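Local coordinates for microbial serine proteinases; subtilisin (Bacillus subtilis, PDB 2GKO), which hydrolyses peptide bonds as a calcium-loaded, psychrophilic subtilisin, a serine endopeptidase of the subtilase family, at residues A26-A31 and N130-I135; E49-F54 and N63-R68; H71-A76 and Y234-D239; N184-A189 and V224-P229. All blocks are in the same frame, centred on the assembly; numbering follows the deposited sequence.

How the contacts relate
Contacts 1, 2 and 4 all reach the mixed, largely parallel sheet at the heart of the subtilase fold, whereas contact 3 joins helix 71-80 to the small antiparallel hairpin 233-236/242-245. Contact 2 is nested in the chain loop that contact 1 closes; their centres lie about 17 Å apart, and N29 and E49 bring them to one calcium ion. Contact 3 alternates along the chain with contact 1 and encloses contact 4; D67 of contact 2 reaches T73 of contact 3. Contact 4, about 26 Å from contact 2 between centres, carries the sodium site. The metal sites of contacts 1, 2 and 4 mark parts of the sheet, while contact 3 borders the phenylmethanesulfonic acid pocket at H71.

Contact 1 of 4, residues A26-A31 and N130-I135; sequences AGINIA and NTKVVI. With CA (calcium ion), chain B.
N29 grips the segment 130-135 with its carboxamide nitrogen while its oxygen holds the calcium ion. ND2 donates to T131 OG1 at 2.8 Å, the hydroxyl lying in the amide plane, and to K132 O at the same length but tilted out of it. With CG beside the backbone N (chi1 -50°), the amide turns toward T131 and K132; the backbone N of N29 separately donates to K132 O, the two donors coming from opposite faces of its plane. T131 answers with OG1 anti to its own backbone N (chi1 -165°). These bonds fix the amide's rotation, so that OD1 is aimed at the calcium, 2.2 Å away. An asparagine suits the place because it offers donor and metal ligand at once. A water on the calcium donates to G27 O, and another links G27 O to K132 N.

The strands then pair regularly: V134 N donates almost straight to N29 O at 2.8 Å, and A31 N to V134 O. I28 CG2 meets V134 CG2 at 4.0 Å on the face under helix 248-265. On the other face A31 fits its small CB near V133 CG1, at 4.1 Å, close to W99. The pair belongs to the parallel sheet of the subtilase alpha/beta/alpha fold, between helices 248-265 and 112-129, with a calcium site at its polar end that E49 and D97 help to complete.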
loop_
_atom_site.group_PDB
_atom_site.type_symbol
_atom_site.label_atom_id
_atom_site.label_comp_id
_atom_site.label_asym_id
_atom_site.label_seq_id
_atom_site.Cartn_x
_atom_site.Cartn_y
_atom_site.Cartn_z
ATOM N N ALA A 26 9.076 8.318 -10.732
ATOM C CA ALA A 26 10.290 7.896 -11.416
ATOM C C ALA A 26 11.433 7.645 -10.447
ATOM O O ALA A 26 11.711 8.447 -9.567
ATOM C CB ALA A 26 10.702 8.923 -12.460
ATOM N N GLY A 27 12.093 6.509 -10.622
ATOM C CA GLY A 27 13.251 6.165 -9.824
ATOM C C GLY A 27 12.964 5.469 -8.512
ATOM O O GLY A 27 13.881 4.896 -7.940
ATOM N N ILE A 28 11.709 5.487 -8.059
ATOM C CA ILE A 28 11.367 4.897 -6.780
ATOM C C ILE A 28 10.855 3.508 -7.008
ATOM O O ILE A 28 10.070 3.266 -7.922
ATOM C CB ILE A 28 10.319 5.737 -6.040
ATOM C CG1 ILE A 28 10.755 7.209 -5.960
ATOM C CG2 ILE A 28 10.073 5.149 -4.652
ATOM C CD1 ILE A 28 12.064 7.452 -5.263
ATOM N N ASN A 29 11.282 2.578 -6.152
ATOM C CA ASN A 29 10.900 1.167 -6.285
ATOM C C ASN A 29 9.813 0.838 -5.289
ATOM O O ASN A 29 9.948 1.151 -4.111
ATOM C CB ASN A 29 12.116 0.274 -6.026
ATOM C CG ASN A 29 13.312 0.700 -6.836
ATOM O OD1 ASN A 29 13.353 0.454 -8.051
ATOM N ND2 ASN A 29 14.249 1.416 -6.204
ATOM N N ILE A 30 8.697 0.306 -5.774
ATOM C CA ILE A 30 7.641 -0.197 -4.919
ATOM C C ILE A 30 7.732 -1.716 -4.904
ATOM O O ILE A 30 7.525 -2.397 -5.915
ATOM C CB ILE A 30 6.231 0.291 -5.371
ATOM C CG1 ILE A 30 6.177 1.825 -5.414
ATOM C CG2 ILE A 30 5.173 -0.231 -4.409
ATOM C CD1 ILE A 30 4.858 2.390 -5.921
ATOM N N ALA A 31 8.055 -2.249 -3.727
ATOM C CA ALA A 31 8.134 -3.659 -3.505
ATOM C C ALA A 31 6.800 -4.170 -2.982
ATOM O O ALA A 31 6.431 -3.931 -1.831
ATOM C CB ALA A 31 9.286 -3.991 -2.533
ATOM N N ASN A 130 21.830 1.334 -3.584
ATOM C CA ASN A 130 21.686 2.720 -3.150
ATOM C C ASN A 130 20.443 3.360 -3.746
ATOM O O ASN A 130 20.494 4.396 -4.392
ATOM C CB ASN A 130 22.941 3.530 -3.495
ATOM C CG ASN A 130 22.978 4.883 -2.804
ATOM O OD1 ASN A 130 22.471 5.048 -1.694
ATOM N ND2 ASN A 130 23.577 5.866 -3.470
ATOM N N THR A 131 19.308 2.709 -3.523
ATOM C CA THR A 131 18.063 3.119 -4.158
ATOM C C THR A 131 16.963 3.188 -3.106
ATOM O O THR A 131 17.098 2.625 -2.019
ATOM C CB THR A 131 17.722 2.132 -5.304
ATOM O OG1 THR A 131 16.719 2.700 -6.161
ATOM C CG2 THR A 131 17.128 0.838 -4.775
ATOM N N LYS A 132 15.891 3.893 -3.439
ATOM C CA LYS A 132 14.780 4.119 -2.527
ATOM C C LYS A 132 13.705 3.075 -2.766
ATOM O O LYS A 132 13.358 2.752 -3.915
ATOM C CB LYS A 132 14.240 5.545 -2.694
ATOM C CG LYS A 132 15.280 6.639 -2.408
ATOM C CD LYS A 132 15.958 6.447 -1.054
ATOM C CE LYS A 132 16.551 7.752 -0.545
ATOM N NZ LYS A 132 17.139 7.619 0.811
ATOM N N VAL A 133 13.220 2.505 -1.667
ATOM C CA VAL A 133 12.272 1.400 -1.719
ATOM C C VAL A 133 11.089 1.723 -0.801
ATOM O O VAL A 133 11.268 2.093 0.381
ATOM C CB VAL A 133 12.934 0.070 -1.327
ATOM C CG1 VAL A 133 11.922 -1.044 -1.356
ATOM C CG2 VAL A 133 14.104 -0.244 -2.254
ATOM N N VAL A 134 9.893 1.580 -1.353
ATOM C CA VAL A 134 8.661 1.589 -0.590
ATOM C C VAL A 134 8.132 0.155 -0.608
ATOM O O VAL A 134 7.763 -0.363 -1.662
ATOM C CB VAL A 134 7.587 2.516 -1.221
ATOM C CG1 VAL A 134 6.309 2.517 -0.356
ATOM C CG2 VAL A 134 8.114 3.943 -1.394
ATOM N N ILE A 135 8.116 -0.497 0.544
ATOM C CA ILE A 135 7.437 -1.770 0.674
ATOM C C ILE A 135 5.943 -1.543 0.844
ATOM O O ILE A 135 5.525 -0.726 1.654
ATOM C CB ILE A 135 7.939 -2.570 1.923
ATOM C CG1 ILE A 135 9.342 -3.105 1.649
ATOM C CG2 ILE A 135 6.969 -3.708 2.238
ATOM C CD1 ILE A 135 10.031 -3.778 2.855
HETATM CA CA CA B . 14.621 0.826 -9.787
HETATM O O HOH W 1 15.529 5.631 -5.886
HETATM O O HOH W 2 15.254 2.753 -9.020
HETATM O O HOH W 3 16.203 1.178 -11.411
HETATM O O HOH W 4 16.398 -0.045 -8.568
#

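Contact 2 of 4, residues E49-F54 and N63-R68; sequences EQCKDF and NSCTDR. With CA (calcium ion), chain B.
C51 and C65 are joined by a disulfide whose SG atoms lie 2.0 Å apart, with a left-handed chi3 of -102°. C51 sends its sulfur out anti to the backbone N, while the SG of C65 stands between backbone N and carbonyl carbon (chi1 59°), which turns it back to the strand. Next to this covalent link S64 N donates to C51 O at 3.1 Å, coming from above the carbonyl plane. Farther along, two waters bridge D53 OD2 and S64 OG: each donates to the carboxylate at 2.9 Å, and one also accepts from T66 N. Short polar residues suit this margin, where water does the joining.

The link staples the loop after a beta hairpin, strand 48-53 running antiparallel to 61-62, and N63 turns the chain there with a positive phi, which asparagine tolerates well.

Strand 97-102 borders strand 48-53 on its other side through backbone bonds such as K52 with A100. K52 sends its ammonium to H121, and D53 OD1 takes T55 OG1. In the loop, R68 lays its guanidinium against T66 CG2 and pairs with D106. At the far end, E49 holds the calcium ion with both oxygens, OE2 at 2.7 Å, alongside N29 and D97; W99 NE1 donates to E49 OE1.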
loop_
_atom_site.group_PDB
_atom_site.type_symbol
_atom_site.label_atom_id
_atom_site.label_comp_id
_atom_site.label_asym_id
_atom_site.label_seq_id
_atom_site.Cartn_x
_atom_site.Cartn_y
_atom_site.Cartn_z
ATOM N N GLU A 49 10.625 -4.456 -12.690
ATOM C CA GLU A 49 12.069 -4.420 -12.544
ATOM C C GLU A 49 12.624 -5.673 -11.867
ATOM O O GLU A 49 13.597 -6.246 -12.352
ATOM C CB GLU A 49 12.474 -3.178 -11.768
ATOM C CG GLU A 49 13.964 -2.912 -11.823
ATOM C CD GLU A 49 14.247 -1.534 -11.309
ATOM O OE1 GLU A 49 14.244 -1.371 -10.105
ATOM O OE2 GLU A 49 14.416 -0.584 -12.112
ATOM N N GLN A 50 12.015 -6.067 -10.746
ATOM C CA GLN A 50 12.363 -7.282 -10.024
ATOM C C GLN A 50 11.168 -8.202 -9.902
ATOM O O GLN A 50 10.016 -7.745 -9.880
ATOM C CB GLN A 50 12.914 -6.969 -8.627
ATOM C CG GLN A 50 14.212 -6.153 -8.701
ATOM C CD GLN A 50 15.027 -6.175 -7.416
ATOM O OE1 GLN A 50 16.026 -5.430 -7.294
ATOM N NE2 GLN A 50 14.614 -6.981 -6.462
ATOM N N CYS A 51 11.440 -9.490 -9.866
ATOM C CA CYS A 51 10.420 -10.520 -9.833
ATOM C C CYS A 51 11.060 -11.722 -9.141
ATOM O O CYS A 51 11.883 -12.405 -9.734
ATOM C CB CYS A 51 9.958 -10.855 -11.254
ATOM S SG CYS A 51 8.904 -12.278 -11.454
ATOM N N LYS A 52 10.738 -11.899 -7.856
ATOM C CA LYS A 52 11.414 -12.858 -6.985
ATOM C C LYS A 52 10.373 -13.592 -6.162
ATOM O O LYS A 52 9.363 -13.008 -5.744
ATOM C CB LYS A 52 12.415 -12.148 -6.081
ATOM C CG LYS A 52 13.555 -11.471 -6.856
ATOM C CD LYS A 52 14.481 -10.680 -5.972
ATOM C CE LYS A 52 15.710 -10.171 -6.757
ATOM N NZ LYS A 52 16.510 -9.177 -6.021
ATOM N N ASP A 53 10.587 -14.890 -5.977
ATOM C CA ASP A 53 9.634 -15.751 -5.292
ATOM C C ASP A 53 10.253 -16.292 -4.003
ATOM O O ASP A 53 11.149 -17.132 -4.054
ATOM C CB ASP A 53 9.223 -16.884 -6.210
ATOM C CG ASP A 53 8.098 -17.733 -5.659
ATOM O OD1 ASP A 53 7.669 -17.570 -4.505
ATOM O OD2 ASP A 53 7.547 -18.596 -6.366
ATOM N N PHE A 54 9.740 -15.828 -2.874
ATOM C CA PHE A 54 10.214 -16.217 -1.546
ATOM C C PHE A 54 9.469 -17.410 -0.964
ATOM O O PHE A 54 9.772 -17.831 0.168
ATOM C CB PHE A 54 10.135 -15.016 -0.612
ATOM C CG PHE A 54 11.093 -13.933 -0.973
ATOM C CD1 PHE A 54 12.333 -13.848 -0.353
ATOM C CD2 PHE A 54 10.789 -13.020 -1.976
ATOM C CE1 PHE A 54 13.213 -12.867 -0.695
ATOM C CE2 PHE A 54 11.671 -12.032 -2.304
ATOM C CZ PHE A 54 12.888 -11.955 -1.682
ATOM N N ASN A 63 13.664 -14.228 -10.973
ATOM C CA ASN A 63 12.963 -14.232 -12.253
ATOM C C ASN A 63 11.695 -15.071 -12.198
ATOM O O ASN A 63 11.332 -15.756 -13.167
ATOM C CB ASN A 63 13.896 -14.718 -13.379
ATOM C CG ASN A 63 15.119 -13.826 -13.542
ATOM O OD1 ASN A 63 15.001 -12.621 -13.773
ATOM N ND2 ASN A 63 16.304 -14.425 -13.437
ATOM N N SER A 64 11.035 -15.028 -11.055
ATOM C CA SER A 64 9.828 -15.811 -10.809
ATOM C C SER A 64 9.001 -15.124 -9.716
ATOM O O SER A 64 9.528 -14.766 -8.670
ATOM C CB SER A 64 10.233 -17.210 -10.336
ATOM O OG SER A 64 9.110 -18.064 -10.246
ATOM N N CYS A 65 7.710 -14.903 -9.974
ATOM C CA CYS A 65 6.824 -14.210 -9.050
ATOM C C CYS A 65 5.365 -14.363 -9.508
ATOM O O CYS A 65 4.589 -13.419 -9.421
ATOM C CB CYS A 65 7.202 -12.727 -8.959
ATOM S SG CYS A 65 7.140 -11.854 -10.524
ATOM N N THR A 66 5.006 -15.560 -9.959
ATOM C CA THR A 66 3.717 -15.816 -10.603
ATOM C C THR A 66 2.554 -15.641 -9.662
ATOM O O THR A 66 2.527 -16.182 -8.583
ATOM C CB THR A 66 3.714 -17.234 -11.202
ATOM O OG1 THR A 66 4.811 -17.343 -12.129
ATOM C CG2 THR A 66 2.481 -17.472 -12.034
ATOM N N ASP A 67 1.586 -14.821 -10.073
ATOM C CA ASP A 67 0.362 -14.635 -9.337
ATOM C C ASP A 67 -0.714 -15.557 -9.905
ATOM O O ASP A 67 -1.054 -15.439 -11.070
ATOM C CB ASP A 67 -0.063 -13.173 -9.469
ATOM C CG ASP A 67 -1.193 -12.808 -8.577
ATOM O OD1 ASP A 67 -1.593 -13.622 -7.699
ATOM O OD2 ASP A 67 -1.789 -11.715 -8.724
ATOM N N ARG A 68 -1.247 -16.438 -9.066
ATOM C CA ARG A 68 -2.345 -17.327 -9.423
ATOM C C ARG A 68 -3.587 -17.008 -8.601
ATOM O O ARG A 68 -4.584 -17.718 -8.657
ATOM C CB ARG A 68 -1.919 -18.772 -9.206
ATOM C CG ARG A 68 -0.761 -19.183 -10.123
ATOM C CD ARG A 68 -0.135 -20.494 -9.764
ATOM N NE ARG A 68 0.943 -20.816 -10.701
ATOM C CZ ARG A 68 2.241 -20.825 -10.390
ATOM N NH1 ARG A 68 2.657 -20.525 -9.158
ATOM N NH2 ARG A 68 3.129 -21.116 -11.334
HETATM CA CA CA B . 14.621 0.826 -9.787
HETATM O O HOH W 5 6.635 -17.876 -9.049
HETATM O O HOH W 6 9.511 -19.750 -8.084
HETATM O O HOH W 3 16.203 1.178 -11.411
HETATM O O HOH W 4 16.398 -0.045 -8.568
HETATM O O HOH W 2 15.254 2.753 -9.020
#

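Contact 3 of 4, residues H71-A76 and Y234-D239; sequences HGTHVA and YSTWFD. With PMS (phenylmethanesulfonic acid), chain G.
H74 presses the face of its imidazole onto S235 CB, a CH-pi contact 3.4 Å from the ring centroid to that carbon. Here residues 71-76 of the helix that bears H71, probably the histidine of the subtilase catalytic triad with D34 and S249, run at 110° to strand residues 234-236. The packing is tight at the strand: S235 OG donates to H74 O at 2.7 Å on a lone pair in the carbonyl plane, and small hydroxyl side chains suit the close approach. The buried H74 NE2 bonds V233 O and A243 O weakly. T73 sets CG2 3.4 Å from W237 O and turns its hydroxyl to D67 and N38.

Toward H71 and W237, both partly exposed, the fit loosens. Indole and H74 ring meet rim to rim, planes nearly perpendicular, and W237 CH2 stays 4.3 Å from H71 CD2, at that ring's edge. Phenylmethanesulfonic acid places its C5 over the centre of one H71 face, 3.3 Å from CG. With an alanine at H71 the ligand's phenyl ring is likely to lose its flat support, and D34 its presumed triad partner.

T236 OG1, held between backbone N and carbonyl carbon (chi1 49°), donates to T73 O at 2.7 Å from above the carbonyl plane.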
loop_
_atom_site.group_PDB
_atom_site.type_symbol
_atom_site.label_atom_id
_atom_site.label_comp_id
_atom_site.label_asym_id
_atom_site.label_seq_id
_atom_site.Cartn_x
_atom_site.Cartn_y
_atom_site.Cartn_z
ATOM N N HIS A 71 -4.477 -11.017 -5.992
ATOM C CA HIS A 71 -4.246 -9.942 -5.012
ATOM C C HIS A 71 -3.027 -9.093 -5.329
ATOM O O HIS A 71 -3.083 -7.879 -5.298
ATOM C CB HIS A 71 -4.026 -10.515 -3.617
ATOM C CG HIS A 71 -5.194 -11.235 -3.046
ATOM N ND1 HIS A 71 -5.182 -11.756 -1.767
ATOM C CD2 HIS A 71 -6.420 -11.504 -3.550
ATOM C CE1 HIS A 71 -6.349 -12.327 -1.518
ATOM N NE2 HIS A 71 -7.113 -12.195 -2.588
ATOM N N GLY A 72 -1.879 -9.732 -5.539
ATOM C CA GLY A 72 -0.653 -9.018 -5.769
ATOM C C GLY A 72 -0.736 -8.182 -7.040
ATOM O O GLY A 72 -0.250 -7.065 -7.075
ATOM N N THR A 73 -1.344 -8.737 -8.086
ATOM C CA THR A 73 -1.496 -8.006 -9.330
ATOM C C THR A 73 -2.398 -6.787 -9.127
ATOM O O THR A 73 -2.098 -5.707 -9.649
ATOM C CB THR A 73 -2.010 -8.947 -10.441
ATOM O OG1 THR A 73 -1.076 -10.022 -10.655
ATOM C CG2 THR A 73 -2.072 -8.211 -11.783
ATOM N N HIS A 74 -3.472 -6.968 -8.371
ATOM C CA HIS A 74 -4.459 -5.915 -8.078
ATOM C C HIS A 74 -3.793 -4.752 -7.322
ATOM O O HIS A 74 -3.876 -3.576 -7.690
ATOM C CB HIS A 74 -5.652 -6.541 -7.309
ATOM C CG HIS A 74 -6.875 -5.688 -7.306
ATOM N ND1 HIS A 74 -6.958 -4.528 -6.581
ATOM C CD2 HIS A 74 -8.063 -5.821 -7.948
ATOM C CE1 HIS A 74 -8.128 -3.952 -6.819
ATOM N NE2 HIS A 74 -8.810 -4.707 -7.657
ATOM N N VAL A 75 -3.071 -5.114 -6.275
ATOM C CA VAL A 75 -2.336 -4.181 -5.466
ATOM C C VAL A 75 -1.292 -3.425 -6.269
ATOM O O VAL A 75 -1.184 -2.210 -6.156
ATOM C CB VAL A 75 -1.715 -4.980 -4.274
ATOM C CG1 VAL A 75 -0.703 -4.182 -3.502
ATOM C CG2 VAL A 75 -2.847 -5.465 -3.362
ATOM N N ALA A 76 -0.505 -4.150 -7.068
ATOM C CA ALA A 76 0.489 -3.513 -7.925
ATOM C C ALA A 76 -0.148 -2.491 -8.879
ATOM O O ALA A 76 0.397 -1.397 -9.062
ATOM C CB ALA A 76 1.238 -4.535 -8.706
ATOM N N TYR A 234 -11.236 -0.971 -8.610
ATOM C CA TYR A 234 -10.996 -1.646 -9.879
ATOM C C TYR A 234 -9.509 -1.545 -10.133
ATOM O O TYR A 234 -8.916 -0.480 -10.007
ATOM C CB TYR A 234 -11.762 -0.911 -11.003
ATOM C CG TYR A 234 -11.559 -1.388 -12.421
ATOM C CD1 TYR A 234 -12.379 -2.358 -12.947
ATOM C CD2 TYR A 234 -10.572 -0.841 -13.237
ATOM C CE1 TYR A 234 -12.249 -2.768 -14.268
ATOM C CE2 TYR A 234 -10.409 -1.265 -14.553
ATOM C CZ TYR A 234 -11.261 -2.210 -15.059
ATOM O OH TYR A 234 -11.135 -2.656 -16.366
ATOM N N SER A 235 -8.904 -2.661 -10.512
ATOM C CA SER A 235 -7.489 -2.702 -10.831
ATOM C C SER A 235 -7.194 -3.926 -11.662
ATOM O O SER A 235 -8.076 -4.669 -12.050
ATOM C CB SER A 235 -6.642 -2.711 -9.535
ATOM O OG SER A 235 -5.245 -2.534 -9.786
ATOM N N THR A 236 -5.917 -4.085 -11.981
ATOM C CA THR A 236 -5.400 -5.219 -12.736
ATOM C C THR A 236 -5.588 -6.557 -11.999
ATOM O O THR A 236 -5.667 -6.600 -10.752
ATOM C CB THR A 236 -3.907 -4.948 -13.014
ATOM O OG1 THR A 236 -3.233 -4.545 -11.808
ATOM C CG2 THR A 236 -3.731 -3.763 -13.969
ATOM N N TRP A 237 -5.673 -7.649 -12.751
ATOM C CA TRP A 237 -5.854 -8.989 -12.170
ATOM C C TRP A 237 -4.882 -9.975 -12.793
ATOM O O TRP A 237 -4.308 -9.711 -13.864
ATOM C CB TRP A 237 -7.283 -9.458 -12.339
ATOM C CG TRP A 237 -7.773 -10.520 -11.381
ATOM C CD1 TRP A 237 -8.241 -11.747 -11.714
ATOM C CD2 TRP A 237 -7.918 -10.401 -9.963
ATOM N NE1 TRP A 237 -8.635 -12.415 -10.584
ATOM C CE2 TRP A 237 -8.462 -11.610 -9.504
ATOM C CE3 TRP A 237 -7.609 -9.405 -9.026
ATOM C CZ2 TRP A 237 -8.724 -11.854 -8.159
ATOM C CZ3 TRP A 237 -7.879 -9.649 -7.694
ATOM C CH2 TRP A 237 -8.430 -10.857 -7.285
ATOM N N PHE A 238 -4.684 -11.111 -12.119
ATOM C CA PHE A 238 -3.590 -12.002 -12.468
ATOM C C PHE A 238 -3.757 -12.597 -13.862
ATOM O O PHE A 238 -2.773 -13.053 -14.445
ATOM C CB PHE A 238 -3.444 -13.138 -11.453
ATOM C CG PHE A 238 -4.444 -14.236 -11.627
ATOM C CD1 PHE A 238 -4.162 -15.315 -12.451
ATOM C CD2 PHE A 238 -5.696 -14.185 -11.020
ATOM C CE1 PHE A 238 -5.105 -16.320 -12.677
ATOM C CE2 PHE A 238 -6.637 -15.212 -11.249
ATOM C CZ PHE A 238 -6.333 -16.267 -12.059
ATOM N N ASP A 239 -4.999 -12.650 -14.352
ATOM C CA ASP A 239 -5.257 -13.216 -15.680
ATOM C C ASP A 239 -4.938 -12.287 -16.856
ATOM O O ASP A 239 -5.103 -12.690 -18.011
ATOM C CB ASP A 239 -6.691 -13.751 -15.781
ATOM C CG ASP A 239 -7.739 -12.694 -15.573
ATOM O OD1 ASP A 239 -7.388 -11.536 -15.220
ATOM O OD2 ASP A 239 -8.962 -12.937 -15.720
HETATM C C PMS G . -6.112 -8.714 2.254
HETATM S S PMS G . -5.908 -7.148 2.825
HETATM C C1 PMS G . -6.904 -8.795 0.955
HETATM C C2 PMS G . -8.288 -8.953 0.972
HETATM C C3 PMS G . -9.009 -9.052 -0.223
HETATM C C4 PMS G . -8.329 -9.033 -1.433
HETATM C C5 PMS G . -6.944 -8.915 -1.463
HETATM C C6 PMS G . -6.240 -8.805 -0.267
HETATM O O2S PMS G . -5.303 -7.252 4.134
HETATM O O1S PMS G . -7.215 -6.506 2.710
#

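Contact 4 of 4, residues N184-A189 and V224-P229; sequences NAVAVA and VEISAP. With NA (sodium ion), chain F.
The carboxylate of E225 rests one face on the two methyls of V186, CG1 lying 3.8 Å from CD; the side chains cross at about a right angle. Around its oxygens the neighbours are polar: OE1 accepts from a water at 2.8 Å, and OE2 is paired with R275 and Q279. With CG anti to the backbone N and a bend at chi2 (149°), the glutamate lies across V186. That same water takes A187 N and binds the sodium ion at 2.4 Å, so E225 is a second-shell residue of the metal. A leucine here would probably leave R275 without this carboxylate partner and the sodium-bound water without one of its acceptors.

Beside it A187 O receives E225 N at 3.0 Å and, weakly, I226 N, two successive donors on one carbonyl in the manner of a beta bulge. Regular parallel pairing follows, A189 N to I226 O at 2.9 Å and A228 N to A189 O. V188 CG2 meets I226 CG1 at 4.1 Å on the face toward helix 248-265, where branched aliphatic residues fill the core. The other face carries A189, whose small CB sits 3.7 Å from S227 OG; that hydroxyl bonds S301 O. Strand 226-229 thus extends the parallel sheet of the subtilase fold, beside a sodium site of the G180, L182 and A185 carbonyls and two waters.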
loop_
_atom_site.group_PDB
_atom_site.type_symbol
_atom_site.label_atom_id
_atom_site.label_comp_id
_atom_site.label_asym_id
_atom_site.label_seq_id
_atom_site.Cartn_x
_atom_site.Cartn_y
_atom_site.Cartn_z
ATOM N N ASN A 184 7.000 1.068 13.005
ATOM C CA ASN A 184 7.742 1.352 11.773
ATOM C C ASN A 184 7.016 0.940 10.497
ATOM O O ASN A 184 7.635 0.871 9.443
ATOM C CB ASN A 184 9.138 0.722 11.841
ATOM C CG ASN A 184 10.037 1.429 12.853
ATOM O OD1 ASN A 184 9.892 2.627 13.080
ATOM N ND2 ASN A 184 10.952 0.680 13.470
ATOM N N ALA A 185 5.702 0.721 10.596
ATOM C CA ALA A 185 4.847 0.512 9.414
ATOM C C ALA A 185 3.735 1.546 9.372
ATOM O O ALA A 185 3.178 1.884 10.388
ATOM C CB ALA A 185 4.265 -0.886 9.423
ATOM N N VAL A 186 3.422 2.062 8.188
ATOM C CA VAL A 186 2.321 2.984 8.006
ATOM C C VAL A 186 1.050 2.176 7.782
ATOM O O VAL A 186 0.874 1.575 6.715
ATOM C CB VAL A 186 2.581 3.913 6.798
ATOM C CG1 VAL A 186 1.381 4.785 6.492
ATOM C CG2 VAL A 186 3.807 4.748 7.016
ATOM N N ALA A 187 0.163 2.166 8.772
ATOM C CA ALA A 187 -1.095 1.445 8.660
ATOM C C ALA A 187 -2.099 2.303 7.927
ATOM O O ALA A 187 -2.403 3.408 8.361
ATOM C CB ALA A 187 -1.642 1.073 10.021
ATOM N N VAL A 188 -2.655 1.767 6.845
ATOM C CA VAL A 188 -3.581 2.471 5.997
ATOM C C VAL A 188 -5.015 1.927 6.123
ATOM O O VAL A 188 -5.288 0.728 5.885
ATOM C CB VAL A 188 -3.134 2.383 4.530
ATOM C CG1 VAL A 188 -4.068 3.252 3.637
ATOM C CG2 VAL A 188 -1.702 2.828 4.390
ATOM N N ALA A 189 -5.932 2.805 6.520
ATOM C CA ALA A 189 -7.369 2.506 6.575
ATOM C C ALA A 189 -8.010 2.657 5.212
ATOM O O ALA A 189 -7.502 3.393 4.349
ATOM C CB ALA A 189 -8.068 3.428 7.556
ATOM N N VAL A 224 -3.648 3.582 13.637
ATOM C CA VAL A 224 -3.909 3.830 12.227
ATOM C C VAL A 224 -3.257 5.174 11.875
ATOM O O VAL A 224 -3.257 6.082 12.680
ATOM C CB VAL A 224 -5.425 3.863 11.917
ATOM C CG1 VAL A 224 -5.688 4.327 10.499
ATOM C CG2 VAL A 224 -6.076 2.462 12.181
ATOM N N GLU A 225 -2.705 5.285 10.671
ATOM C CA GLU A 225 -1.857 6.421 10.318
ATOM C C GLU A 225 -2.528 7.315 9.292
ATOM O O GLU A 225 -2.669 8.502 9.515
ATOM C CB GLU A 225 -0.500 5.917 9.827
ATOM C CG GLU A 225 0.571 6.985 9.644
ATOM C CD GLU A 225 1.969 6.467 9.888
ATOM O OE1 GLU A 225 2.146 5.408 10.499
ATOM O OE2 GLU A 225 2.945 7.140 9.477
ATOM N N ILE A 226 -2.935 6.753 8.164
ATOM C CA ILE A 226 -3.576 7.515 7.125
ATOM C C ILE A 226 -4.665 6.657 6.478
ATOM O O ILE A 226 -4.722 5.448 6.735
ATOM C CB ILE A 226 -2.537 8.003 6.053
ATOM C CG1 ILE A 226 -1.910 6.815 5.306
ATOM C CG2 ILE A 226 -1.440 8.875 6.671
ATOM C CD1 ILE A 226 -0.935 7.243 4.253
ATOM N N SER A 227 -5.512 7.288 5.675
ATOM C CA SER A 227 -6.596 6.635 4.982
ATOM C C SER A 227 -6.458 6.786 3.463
ATOM O O SER A 227 -5.937 7.778 2.957
ATOM C CB SER A 227 -7.931 7.227 5.452
ATOM O OG SER A 227 -8.101 7.069 6.852
ATOM N N ALA A 228 -6.906 5.786 2.731
ATOM C CA ALA A 228 -6.911 5.853 1.275
ATOM C C ALA A 228 -8.027 4.997 0.730
ATOM O O ALA A 228 -8.581 4.190 1.447
ATOM C CB ALA A 228 -5.571 5.398 0.710
ATOM N N PRO A 229 -8.387 5.179 -0.536
ATOM C CA PRO A 229 -9.476 4.401 -1.138
ATOM C C PRO A 229 -9.265 2.885 -1.076
ATOM O O PRO A 229 -8.222 2.397 -1.514
ATOM C CB PRO A 229 -9.487 4.896 -2.585
ATOM C CG PRO A 229 -8.966 6.263 -2.478
ATOM C CD PRO A 229 -7.850 6.177 -1.491
HETATM NA NA NA F . 1.919 1.304 12.215
HETATM O O HOH W 7 0.676 3.191 11.503
HETATM O O HOH W 8 0.975 1.827 14.319
#